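Local coordinates for fumarate reductase iron-sulfur subunit (Mycolicibacterium smegmatis, PDB 7D6V), which probably carries electrons from succinate oxidation through its [2Fe-2S], [4Fe-4S] and [3Fe-4S] clusters toward quinone, as the iron-sulfur subunit of a mycobacterial succinate dehydrogenase, at residues E141-I146 with I177-M182; L150-C155 with P171-R176; E134-S139 with M182-T187. All coordinates share one frame; numbering follows the deposited sequence.

Interaction 1: residues E141-I146 with I177-M182. With SF4 (iron/sulfur cluster), chain F.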
loop_
_atom_site.group_PDB
_atom_site.type_symbol
_atom_site.label_atom_id
_atom_site.label_comp_id
_atom_site.label_asym_id
_atom_site.label_seq_id
_atom_site.Cartn_x
_atom_site.Cartn_y
_atom_site.Cartn_z
ATOM N N GLU B 141 -6.194 11.025 -0.425
ATOM C CA GLU B 141 -5.813 10.485 0.879
ATOM C C GLU B 141 -6.314 9.058 1.053
ATOM O O GLU B 141 -5.587 8.188 1.543
ATOM C CB GLU B 141 -6.337 11.365 2.007
ATOM C CG GLU B 141 -5.698 11.028 3.343
ATOM C CD GLU B 141 -6.637 11.222 4.512
ATOM O OE1 GLU B 141 -6.317 10.739 5.617
ATOM O OE2 GLU B 141 -7.692 11.862 4.327
ATOM N N PHE B 142 -7.562 8.795 0.660
ATOM C CA PHE B 142 -8.112 7.452 0.800
ATOM C C PHE B 142 -7.545 6.485 -0.226
ATOM O O PHE B 142 -7.592 5.271 -0.004
ATOM C CB PHE B 142 -9.635 7.482 0.687
ATOM C CG PHE B 142 -10.289 8.506 1.562
ATOM C CD1 PHE B 142 -9.851 8.714 2.857
ATOM C CD2 PHE B 142 -11.348 9.259 1.091
ATOM C CE1 PHE B 142 -10.454 9.655 3.659
ATOM C CE2 PHE B 142 -11.953 10.200 1.890
ATOM C CZ PHE B 142 -11.507 10.399 3.174
ATOM N N ARG B 143 -7.023 6.986 -1.344
ATOM C CA ARG B 143 -6.407 6.083 -2.311
ATOM C C ARG B 143 -5.050 5.560 -1.857
ATOM O O ARG B 143 -4.441 4.774 -2.588
ATOM C CB ARG B 143 -6.258 6.765 -3.671
ATOM C CG ARG B 143 -7.546 7.291 -4.263
ATOM C CD ARG B 143 -8.311 6.208 -4.978
ATOM N NE ARG B 143 -7.706 5.859 -6.256
ATOM C CZ ARG B 143 -8.104 4.842 -7.011
ATOM N NH1 ARG B 143 -9.112 4.082 -6.616
ATOM N NH2 ARG B 143 -7.498 4.587 -8.159
ATOM N N LYS B 144 -4.563 5.968 -0.685
ATOM C CA LYS B 144 -3.324 5.438 -0.133
ATOM C C LYS B 144 -3.484 4.043 0.446
ATOM O O LYS B 144 -2.484 3.436 0.839
ATOM C CB LYS B 144 -2.791 6.365 0.963
ATOM C CG LYS B 144 -2.061 7.592 0.465
ATOM C CD LYS B 144 -2.027 8.666 1.534
ATOM C CE LYS B 144 -1.424 8.135 2.819
ATOM N NZ LYS B 144 -2.036 8.758 4.024
ATOM N N CYS B 145 -4.715 3.567 0.555
ATOM C CA CYS B 145 -4.999 2.291 1.212
ATOM C C CYS B 145 -4.505 0.953 0.649
ATOM O O CYS B 145 -5.084 0.423 -0.300
ATOM C CB CYS B 145 -6.506 2.183 1.485
ATOM S SG CYS B 145 -7.122 0.488 1.607
ATOM N N ILE B 146 -3.438 0.410 1.236
ATOM C CA ILE B 146 -3.002 -0.927 0.859
ATOM C C ILE B 146 -3.960 -1.902 1.528
ATOM O O ILE B 146 -4.156 -1.862 2.746
ATOM C CB ILE B 146 -1.538 -1.183 1.261
ATOM C CG1 ILE B 146 -1.346 -1.158 2.779
ATOM C CG2 ILE B 146 -0.631 -0.144 0.634
ATOM C CD1 ILE B 146 -0.108 -1.862 3.250
ATOM N N ILE B 177 -16.514 4.217 -0.034
ATOM C CA ILE B 177 -17.713 4.981 -0.366
ATOM C C ILE B 177 -17.447 6.476 -0.237
ATOM O O ILE B 177 -17.872 7.269 -1.081
ATOM C CB ILE B 177 -18.896 4.539 0.516
ATOM C CG1 ILE B 177 -19.331 3.120 0.154
ATOM C CG2 ILE B 177 -20.066 5.494 0.368
ATOM C CD1 ILE B 177 -20.369 2.550 1.086
ATOM N N ALA B 178 -16.745 6.883 0.823
ATOM C CA ALA B 178 -16.394 8.293 0.982
ATOM C C ALA B 178 -15.475 8.769 -0.136
ATOM O O ALA B 178 -15.611 9.895 -0.630
ATOM C CB ALA B 178 -15.738 8.519 2.342
ATOM N N GLU B 179 -14.525 7.926 -0.540
ATOM C CA GLU B 179 -13.611 8.271 -1.624
ATOM C C GLU B 179 -14.362 8.473 -2.933
ATOM O O GLU B 179 -14.050 9.390 -3.700
ATOM C CB GLU B 179 -12.546 7.181 -1.756
ATOM C CG GLU B 179 -11.387 7.497 -2.687
ATOM C CD GLU B 179 -11.696 7.199 -4.139
ATOM O OE1 GLU B 179 -12.515 6.293 -4.395
ATOM O OE2 GLU B 179 -11.130 7.872 -5.023
ATOM N N LEU B 180 -15.349 7.623 -3.209
ATOM C CA LEU B 180 -16.139 7.791 -4.425
ATOM C C LEU B 180 -17.096 8.971 -4.320
ATOM O O LEU B 180 -17.394 9.617 -5.330
ATOM C CB LEU B 180 -16.903 6.507 -4.734
ATOM C CG LEU B 180 -16.060 5.377 -5.320
ATOM C CD1 LEU B 180 -16.829 4.075 -5.308
ATOM C CD2 LEU B 180 -15.618 5.727 -6.724
ATOM N N ASP B 181 -17.582 9.266 -3.114
ATOM C CA ASP B 181 -18.484 10.395 -2.917
ATOM C C ASP B 181 -17.764 11.729 -3.062
ATOM O O ASP B 181 -18.359 12.702 -3.536
ATOM C CB ASP B 181 -19.141 10.290 -1.541
ATOM C CG ASP B 181 -20.431 11.072 -1.448
ATOM O OD1 ASP B 181 -21.395 10.720 -2.154
ATOM O OD2 ASP B 181 -20.489 12.034 -0.656
ATOM N N MET B 182 -16.498 11.797 -2.664
ATOM C CA MET B 182 -15.731 13.030 -2.766
ATOM C C MET B 182 -14.994 13.165 -4.091
ATOM O O MET B 182 -14.282 14.153 -4.287
ATOM C CB MET B 182 -14.739 13.130 -1.604
ATOM C CG MET B 182 -15.382 13.494 -0.280
ATOM S SD MET B 182 -14.374 13.038 1.138
ATOM C CE MET B 182 -15.622 12.929 2.411
HETATM FE FE1 SF4 F . -7.779 -0.511 6.573
HETATM FE FE2 SF4 F . -5.502 1.466 6.426
HETATM FE FE3 SF4 F . -6.530 0.157 3.907
HETATM FE FE4 SF4 F . -4.988 -1.468 5.932
HETATM S S1 SF4 F . -4.620 0.333 4.846
HETATM S S2 SF4 F . -6.897 -1.644 4.993
HETATM S S3 SF4 F . -5.869 -0.334 7.513
HETATM S S4 SF4 F . -7.412 1.289 5.487
#

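Interaction 2: residues L150-C155 with P171-R176. With F3S (Fe3-s4 cluster), chain G; SF4 (iron/sulfur cluster), chain F.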
loop_
_atom_site.group_PDB
_atom_site.type_symbol
_atom_site.label_atom_id
_atom_site.label_comp_id
_atom_site.label_asym_id
_atom_site.label_seq_id
_atom_site.Cartn_x
_atom_site.Cartn_y
_atom_site.Cartn_z
ATOM N N LEU B 150 -6.490 -4.670 8.142
ATOM C CA LEU B 150 -6.299 -4.620 9.587
ATOM C C LEU B 150 -7.425 -3.845 10.256
ATOM O O LEU B 150 -7.852 -4.187 11.366
ATOM C CB LEU B 150 -4.943 -3.999 9.917
ATOM C CG LEU B 150 -3.708 -4.859 9.647
ATOM C CD1 LEU B 150 -2.441 -4.045 9.819
ATOM C CD2 LEU B 150 -3.687 -6.078 10.542
ATOM N N CYS B 151 -7.943 -2.845 9.549
ATOM C CA CYS B 151 -9.058 -2.056 10.047
ATOM C C CYS B 151 -10.265 -2.982 10.159
ATOM O O CYS B 151 -10.962 -2.989 11.174
ATOM C CB CYS B 151 -9.365 -0.896 9.100
ATOM S SG CYS B 151 -9.885 -1.399 7.444
ATOM N N GLN B 152 -10.507 -3.764 9.108
ATOM C CA GLN B 152 -11.611 -4.715 9.107
ATOM C C GLN B 152 -11.447 -5.737 10.221
ATOM O O GLN B 152 -12.428 -6.155 10.843
ATOM C CB GLN B 152 -11.695 -5.415 7.754
ATOM C CG GLN B 152 -11.703 -4.479 6.568
ATOM C CD GLN B 152 -13.093 -4.006 6.214
ATOM O OE1 GLN B 152 -13.402 -2.826 6.323
ATOM N NE2 GLN B 152 -13.939 -4.927 5.781
ATOM N N ASN B 153 -10.209 -6.163 10.471
ATOM C CA ASN B 153 -9.950 -7.128 11.533
ATOM C C ASN B 153 -10.262 -6.553 12.909
ATOM O O ASN B 153 -10.843 -7.239 13.756
ATOM C CB ASN B 153 -8.495 -7.588 11.467
ATOM C CG ASN B 153 -8.154 -8.586 12.544
ATOM O OD1 ASN B 153 -8.659 -9.704 12.550
ATOM N ND2 ASN B 153 -7.290 -8.188 13.464
ATOM N N VAL B 154 -9.885 -5.300 13.156
ATOM C CA VAL B 154 -9.927 -4.803 14.527
ATOM C C VAL B 154 -11.308 -4.264 14.895
ATOM O O VAL B 154 -11.645 -4.186 16.081
ATOM C CB VAL B 154 -8.836 -3.738 14.735
ATOM C CG1 VAL B 154 -9.189 -2.478 13.996
ATOM C CG2 VAL B 154 -8.612 -3.463 16.216
ATOM N N CYS B 155 -12.074 -3.830 13.899
ATOM C CA CYS B 155 -13.403 -3.279 14.150
ATOM C C CYS B 155 -14.195 -4.214 15.050
ATOM O O CYS B 155 -14.232 -5.421 14.809
ATOM C CB CYS B 155 -14.149 -3.054 12.834
ATOM S SG CYS B 155 -15.807 -2.359 13.025
ATOM N N PRO B 171 -14.752 -0.596 7.975
ATOM C CA PRO B 171 -14.106 0.712 7.765
ATOM C C PRO B 171 -13.542 0.913 6.370
ATOM O O PRO B 171 -13.672 2.009 5.814
ATOM C CB PRO B 171 -12.989 0.722 8.820
ATOM C CG PRO B 171 -12.948 -0.661 9.399
ATOM C CD PRO B 171 -14.284 -1.258 9.200
ATOM N N ARG B 172 -12.923 -0.114 5.784
ATOM C CA ARG B 172 -12.265 0.060 4.493
ATOM C C ARG B 172 -13.267 0.431 3.409
ATOM O O ARG B 172 -13.013 1.323 2.593
ATOM C CB ARG B 172 -11.508 -1.214 4.113
ATOM C CG ARG B 172 -10.571 -1.070 2.923
ATOM C CD ARG B 172 -11.228 -1.542 1.634
ATOM N NE ARG B 172 -10.441 -1.223 0.449
ATOM C CZ ARG B 172 -10.372 -0.020 -0.110
ATOM N NH1 ARG B 172 -9.626 0.169 -1.187
ATOM N NH2 ARG B 172 -11.043 0.997 0.407
ATOM N N PHE B 173 -14.428 -0.207 3.407
ATOM C CA PHE B 173 -15.365 0.001 2.315
ATOM C C PHE B 173 -16.277 1.198 2.533
ATOM O O PHE B 173 -16.722 1.808 1.559
ATOM C CB PHE B 173 -16.151 -1.284 2.087
ATOM C CG PHE B 173 -15.286 -2.398 1.608
ATOM C CD1 PHE B 173 -14.805 -2.400 0.314
ATOM C CD2 PHE B 173 -14.886 -3.401 2.469
ATOM C CE1 PHE B 173 -13.980 -3.401 -0.124
ATOM C CE2 PHE B 173 -14.060 -4.406 2.032
ATOM C CZ PHE B 173 -13.606 -4.404 0.735
ATOM N N HIS B 174 -16.517 1.596 3.780
ATOM C CA HIS B 174 -17.126 2.901 3.999
ATOM C C HIS B 174 -16.160 4.023 3.641
ATOM O O HIS B 174 -16.582 5.066 3.127
ATOM C CB HIS B 174 -17.608 3.016 5.441
ATOM C CG HIS B 174 -18.849 2.228 5.718
ATOM N ND1 HIS B 174 -20.077 2.568 5.195
ATOM C CD2 HIS B 174 -19.047 1.100 6.440
ATOM C CE1 HIS B 174 -20.980 1.692 5.592
ATOM N NE2 HIS B 174 -20.381 0.791 6.349
ATOM N N MET B 175 -14.862 3.816 3.868
ATOM C CA MET B 175 -13.864 4.752 3.366
ATOM C C MET B 175 -13.867 4.791 1.843
ATOM O O MET B 175 -13.680 5.852 1.241
ATOM C CB MET B 175 -12.480 4.374 3.892
ATOM C CG MET B 175 -11.381 5.346 3.516
ATOM S SD MET B 175 -9.740 4.727 3.905
ATOM C CE MET B 175 -9.623 3.354 2.768
ATOM N N ARG B 176 -14.057 3.638 1.203
ATOM C CA ARG B 176 -14.163 3.597 -0.253
ATOM C C ARG B 176 -15.393 4.356 -0.743
ATOM O O ARG B 176 -15.337 5.062 -1.758
ATOM C CB ARG B 176 -14.196 2.142 -0.722
ATOM C CG ARG B 176 -14.611 1.954 -2.162
ATOM C CD ARG B 176 -13.408 1.833 -3.071
ATOM N NE ARG B 176 -13.799 1.486 -4.433
ATOM C CZ ARG B 176 -13.612 2.272 -5.485
ATOM N NH1 ARG B 176 -13.037 3.454 -5.338
ATOM N NH2 ARG B 176 -14.001 1.872 -6.685
HETATM FE FE1 F3S G . -14.417 0.412 13.175
HETATM FE FE3 F3S G . -13.433 2.912 13.157
HETATM FE FE4 F3S G . -16.104 2.613 13.210
HETATM S S1 F3S G . -12.839 1.237 14.499
HETATM S S2 F3S G . -16.373 0.687 14.363
HETATM S S3 F3S G . -14.703 1.949 11.494
HETATM S S4 F3S G . -14.933 4.275 14.191
HETATM FE FE1 SF4 F . -7.779 -0.511 6.573
HETATM FE FE2 SF4 F . -5.502 1.466 6.426
HETATM FE FE3 SF4 F . -6.530 0.157 3.907
HETATM FE FE4 SF4 F . -4.988 -1.468 5.932
HETATM S S1 SF4 F . -4.620 0.333 4.846
HETATM S S2 SF4 F . -6.897 -1.644 4.993
HETATM S S3 SF4 F . -5.869 -0.334 7.513
HETATM S S4 SF4 F . -7.412 1.289 5.487
#

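Interaction 3: residues E134-S139 with M182-T187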
loop_
_atom_site.group_PDB
_atom_site.type_symbol
_atom_site.label_atom_id
_atom_site.label_comp_id
_atom_site.label_asym_id
_atom_site.label_seq_id
_atom_site.Cartn_x
_atom_site.Cartn_y
_atom_site.Cartn_z
ATOM N N GLU B 134 -6.963 20.681 -5.314
ATOM C CA GLU B 134 -7.748 20.805 -4.094
ATOM C C GLU B 134 -9.058 20.040 -4.176
ATOM O O GLU B 134 -9.627 19.697 -3.136
ATOM C CB GLU B 134 -8.014 22.277 -3.782
ATOM C CG GLU B 134 -8.925 22.972 -4.770
ATOM C CD GLU B 134 -8.162 23.701 -5.850
ATOM O OE1 GLU B 134 -6.997 23.336 -6.109
ATOM O OE2 GLU B 134 -8.727 24.642 -6.444
ATOM N N ASP B 135 -9.542 19.762 -5.386
ATOM C CA ASP B 135 -10.737 18.952 -5.567
ATOM C C ASP B 135 -10.465 17.462 -5.425
ATOM O O ASP B 135 -11.411 16.690 -5.249
ATOM C CB ASP B 135 -11.354 19.222 -6.938
ATOM C CG ASP B 135 -12.025 20.572 -7.021
ATOM O OD1 ASP B 135 -11.957 21.333 -6.038
ATOM O OD2 ASP B 135 -12.624 20.873 -8.074
ATOM N N VAL B 136 -9.204 17.041 -5.494
ATOM C CA VAL B 136 -8.861 15.623 -5.458
ATOM C C VAL B 136 -8.063 15.229 -4.228
ATOM O O VAL B 136 -7.799 14.031 -4.049
ATOM C CB VAL B 136 -8.100 15.192 -6.730
ATOM C CG1 VAL B 136 -8.826 15.673 -7.972
ATOM C CG2 VAL B 136 -6.674 15.712 -6.702
ATOM N N ASN B 137 -7.661 16.185 -3.384
ATOM C CA ASN B 137 -6.830 15.854 -2.225
ATOM C C ASN B 137 -7.527 14.877 -1.277
ATOM O O ASN B 137 -6.906 13.919 -0.791
ATOM C CB ASN B 137 -6.452 17.131 -1.477
ATOM C CG ASN B 137 -5.293 17.858 -2.115
ATOM O OD1 ASN B 137 -4.362 17.238 -2.622
ATOM N ND2 ASN B 137 -5.341 19.182 -2.092
ATOM N N ARG B 138 -8.811 15.110 -0.996
ATOM C CA ARG B 138 -9.513 14.297 -0.008
ATOM C C ARG B 138 -9.602 12.842 -0.445
ATOM O O ARG B 138 -9.385 11.931 0.361
ATOM C CB ARG B 138 -10.909 14.862 0.242
ATOM C CG ARG B 138 -10.926 16.130 1.066
ATOM C CD ARG B 138 -12.278 16.332 1.712
ATOM N NE ARG B 138 -13.280 16.783 0.756
ATOM C CZ ARG B 138 -14.533 17.085 1.077
ATOM N NH1 ARG B 138 -14.935 16.984 2.334
ATOM N NH2 ARG B 138 -15.380 17.488 0.145
ATOM N N SER B 139 -9.922 12.603 -1.716
ATOM C CA SER B 139 -9.992 11.236 -2.213
ATOM C C SER B 139 -8.609 10.635 -2.412
ATOM O O SER B 139 -8.439 9.419 -2.258
ATOM C CB SER B 139 -10.784 11.195 -3.518
ATOM O OG SER B 139 -12.160 11.403 -3.274
ATOM N N MET B 182 -16.498 11.797 -2.664
ATOM C CA MET B 182 -15.731 13.030 -2.766
ATOM C C MET B 182 -14.994 13.165 -4.091
ATOM O O MET B 182 -14.282 14.153 -4.287
ATOM C CB MET B 182 -14.739 13.130 -1.604
ATOM C CG MET B 182 -15.382 13.494 -0.280
ATOM S SD MET B 182 -14.374 13.038 1.138
ATOM C CE MET B 182 -15.622 12.929 2.411
ATOM N N HIS B 183 -15.142 12.206 -4.995
ATOM C CA HIS B 183 -14.560 12.334 -6.325
ATOM C C HIS B 183 -15.249 13.469 -7.072
ATOM O O HIS B 183 -16.478 13.470 -7.190
ATOM C CB HIS B 183 -14.704 11.025 -7.096
ATOM C CG HIS B 183 -13.831 10.934 -8.308
ATOM N ND1 HIS B 183 -13.967 11.773 -9.392
ATOM C CD2 HIS B 183 -12.810 10.097 -8.610
ATOM C CE1 HIS B 183 -13.069 11.460 -10.305
ATOM N NE2 HIS B 183 -12.354 10.446 -9.856
ATOM N N PRO B 184 -14.502 14.452 -7.582
ATOM C CA PRO B 184 -15.146 15.601 -8.237
ATOM C C PRO B 184 -15.911 15.255 -9.504
ATOM O O PRO B 184 -16.783 16.032 -9.906
ATOM C CB PRO B 184 -13.969 16.540 -8.535
ATOM C CG PRO B 184 -12.755 15.685 -8.459
ATOM C CD PRO B 184 -13.046 14.626 -7.459
ATOM N N LEU B 185 -15.622 14.128 -10.146
ATOM C CA LEU B 185 -16.250 13.787 -11.414
ATOM C C LEU B 185 -17.213 12.611 -11.324
ATOM O O LEU B 185 -17.783 12.224 -12.348
ATOM C CB LEU B 185 -15.178 13.497 -12.470
ATOM C CG LEU B 185 -14.378 14.710 -12.948
ATOM C CD1 LEU B 185 -13.405 14.312 -14.035
ATOM C CD2 LEU B 185 -15.305 15.802 -13.441
ATOM N N ASP B 186 -17.412 12.032 -10.143
ATOM C CA ASP B 186 -18.358 10.936 -10.005
ATOM C C ASP B 186 -19.793 11.455 -10.044
ATOM O O ASP B 186 -20.075 12.612 -9.726
ATOM C CB ASP B 186 -18.107 10.165 -8.709
ATOM C CG ASP B 186 -18.820 8.828 -8.681
ATOM O OD1 ASP B 186 -18.284 7.854 -9.241
ATOM O OD2 ASP B 186 -19.919 8.748 -8.097
ATOM N N THR B 187 -20.709 10.569 -10.436
ATOM C CA THR B 187 -22.103 10.924 -10.664
ATOM C C THR B 187 -23.071 10.281 -9.680
ATOM O O THR B 187 -24.069 10.908 -9.317
ATOM C CB THR B 187 -22.502 10.545 -12.100
ATOM O OG1 THR B 187 -21.920 11.478 -13.018
ATOM C CG2 THR B 187 -24.011 10.550 -12.289
#

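Interaction 1: residues E141-I146 with I177-M182
Phe-142 meets helix 171-181 with one edge of its ring. Its CD2 lies 3.7 Å from Glu-179 CA, close to the ring plane, and touches CB of the same residue. Farther round that edge CE2 comes within 3.8 Å of Met-182 SD; the sulfur sits 83° off the ring normal, a Met-aromatic contact made in the plane of the ring. Ala-178 CB approaches CE2 obliquely. With CG anti to the carbonyl carbon (chi1 -50°), the ring reaches toward the helix while the Glu-179 chain slides past it the opposite way, its carboxylate nearly perpendicular to the ring. Next along, Arg-143 lays its aliphatic part against that carboxylate, CD 3.3 Å from Glu-179 OE2. Here the attraction is of charge alone, since OE2 stands well out of the guanidinium plane. The firmer partners are Arg-176 for Glu-179, and Glu-139 and Gln-146 of the neighbouring subunit A for Arg-143, which ties the contact to that subunit. The ring also packs on Met-175 of helix 171-181 and on Ala-223 of helix 219-235. A type I turn from Phe-142 to Cys-145, closed by a weak backbone bond, then leads to the cluster, where Cys-145 SG binds FE3 at 2.4 Å. Cys-145, with Cys-148, Cys-151 and the more distant Cys-213, forms the cysteine pattern of a bacterial ferredoxin-type [4Fe-4S] site.

Interaction 2: residues L150-C155 with P171-R176
Pro-171, first residue of this segment, fits its ring against the cysteines of helix 150-154 and its end: CG lies 3.6 Å from Cys-151 CB, and CD packs more loosely on Cys-155 CB. Its CB also rests 3.4 Å from S3 of the [3Fe-4S] cluster, so the ring is wedged between that cluster and the Cys-151 backbone. Arg-172 follows, and its backbone N donates to Gln-152 OE1 (2.8 Å, N-H...O angle 152°), tilted 23° from the carbonyl plane. The bend of the glutamine chain at chi2 (-87°) carries the amide over to this first turn of helix 171-181. Cys-151 SG, which binds FE1 of the [4Fe-4S] cluster at 2.4 Å, also packs against Arg-172 CB, while the arginine's head turns away to a salt bridge with Glu-147. Phe-173 offers the edge of its ring to the other end of the amide, CD2 3.8 Å from Gln-152 NE2, the two planes almost perpendicular; Arg-172 CD lies over one ring face. One turn on from Pro-171, Met-175 takes no part in gripping helix 150-154, but its CE packs beside S4 of the [4Fe-4S] cluster. Gln-152 NE2 bonds to Asn-108 OD1 and Ala-169 O, so the amide is gripped at both ends and its rotation fixed. The N-terminal end of helix 171-181, lying close to both clusters, would probably help balance their negative charge.

Interaction 3: residues E134-S139 with M182-T187
Asp-135 and Pro-184 face each other with their CA atoms 6.1 Å apart, and Ser-139 and Met-182 nearly repeat that spacing one turn farther on. The first segment belongs to helix 133-142, kinked where the N atoms of Arg-138 and Ser-139 lack a bond to the preceding turn; the second is irregular and bends through a type I turn from His-183 to Asp-186. No hydrogen bond joins the two, so the meeting is one of packing. Pro-184 sets its ring against the Asp-135 carbonyl, CD 3.4 Å from Asp-135 O, and its CG also touches Val-136 CG1 at 4.0 Å. Asp-135 keeps its carboxylate for Ser-221 of the neighbouring membrane anchor subunit. At the other end of the contact the thioether of Met-182 lies across Arg-138 at about a right angle, with Met-182 CG 3.9 Å above the middle of the guanidinium and SD over the same group. The bend of the arginine at chi3 (-75°) turns that flat head to the methionine, while NH1 bonds to the Gly-215 carbonyl of the anchor subunit. Ser-139 OG nestles against the Met-182 backbone, 3.4 Å from Met-182 C, yet its hydrogen bond goes to Glu-179 O. Within the turn, Leu-185 N donates to His-183 ND1 (3.0 Å), almost exactly in the imidazole plane. ND1 therefore acts as an acceptor, and a proton on a neutral ring would probably sit on NE2. The Asp-135 carboxylate, Arg-138 NH1 and the His-183 carbonyl, bonded to Lys-218 of the anchor, all find partners on that subunit, while the guanidinium and the Asp-135 carbonyl meet the 182-187 segment through van der Waals contact alone.

The three contacts nest along the chain: interaction 3 closes the widest loop, interaction 1 lies inside it and interaction 2 inside that. Helix 133-142 serves interactions 3 and 1, and helix 171-181 serves interactions 1 and 2. The centres of interactions 1 and 3 are about 9 Å apart, those of 1 and 2 about 12 Å, and those of 2 and 3 about 21 Å, without touching. Met-182 is shared by interactions 1 and 3, while Cys-145 of interaction 1 packs on Met-175 of interaction 2. Helix 171-181 thus runs from the two clusters, between which electrons probably pass, out to the face that meets the membrane anchor subunit.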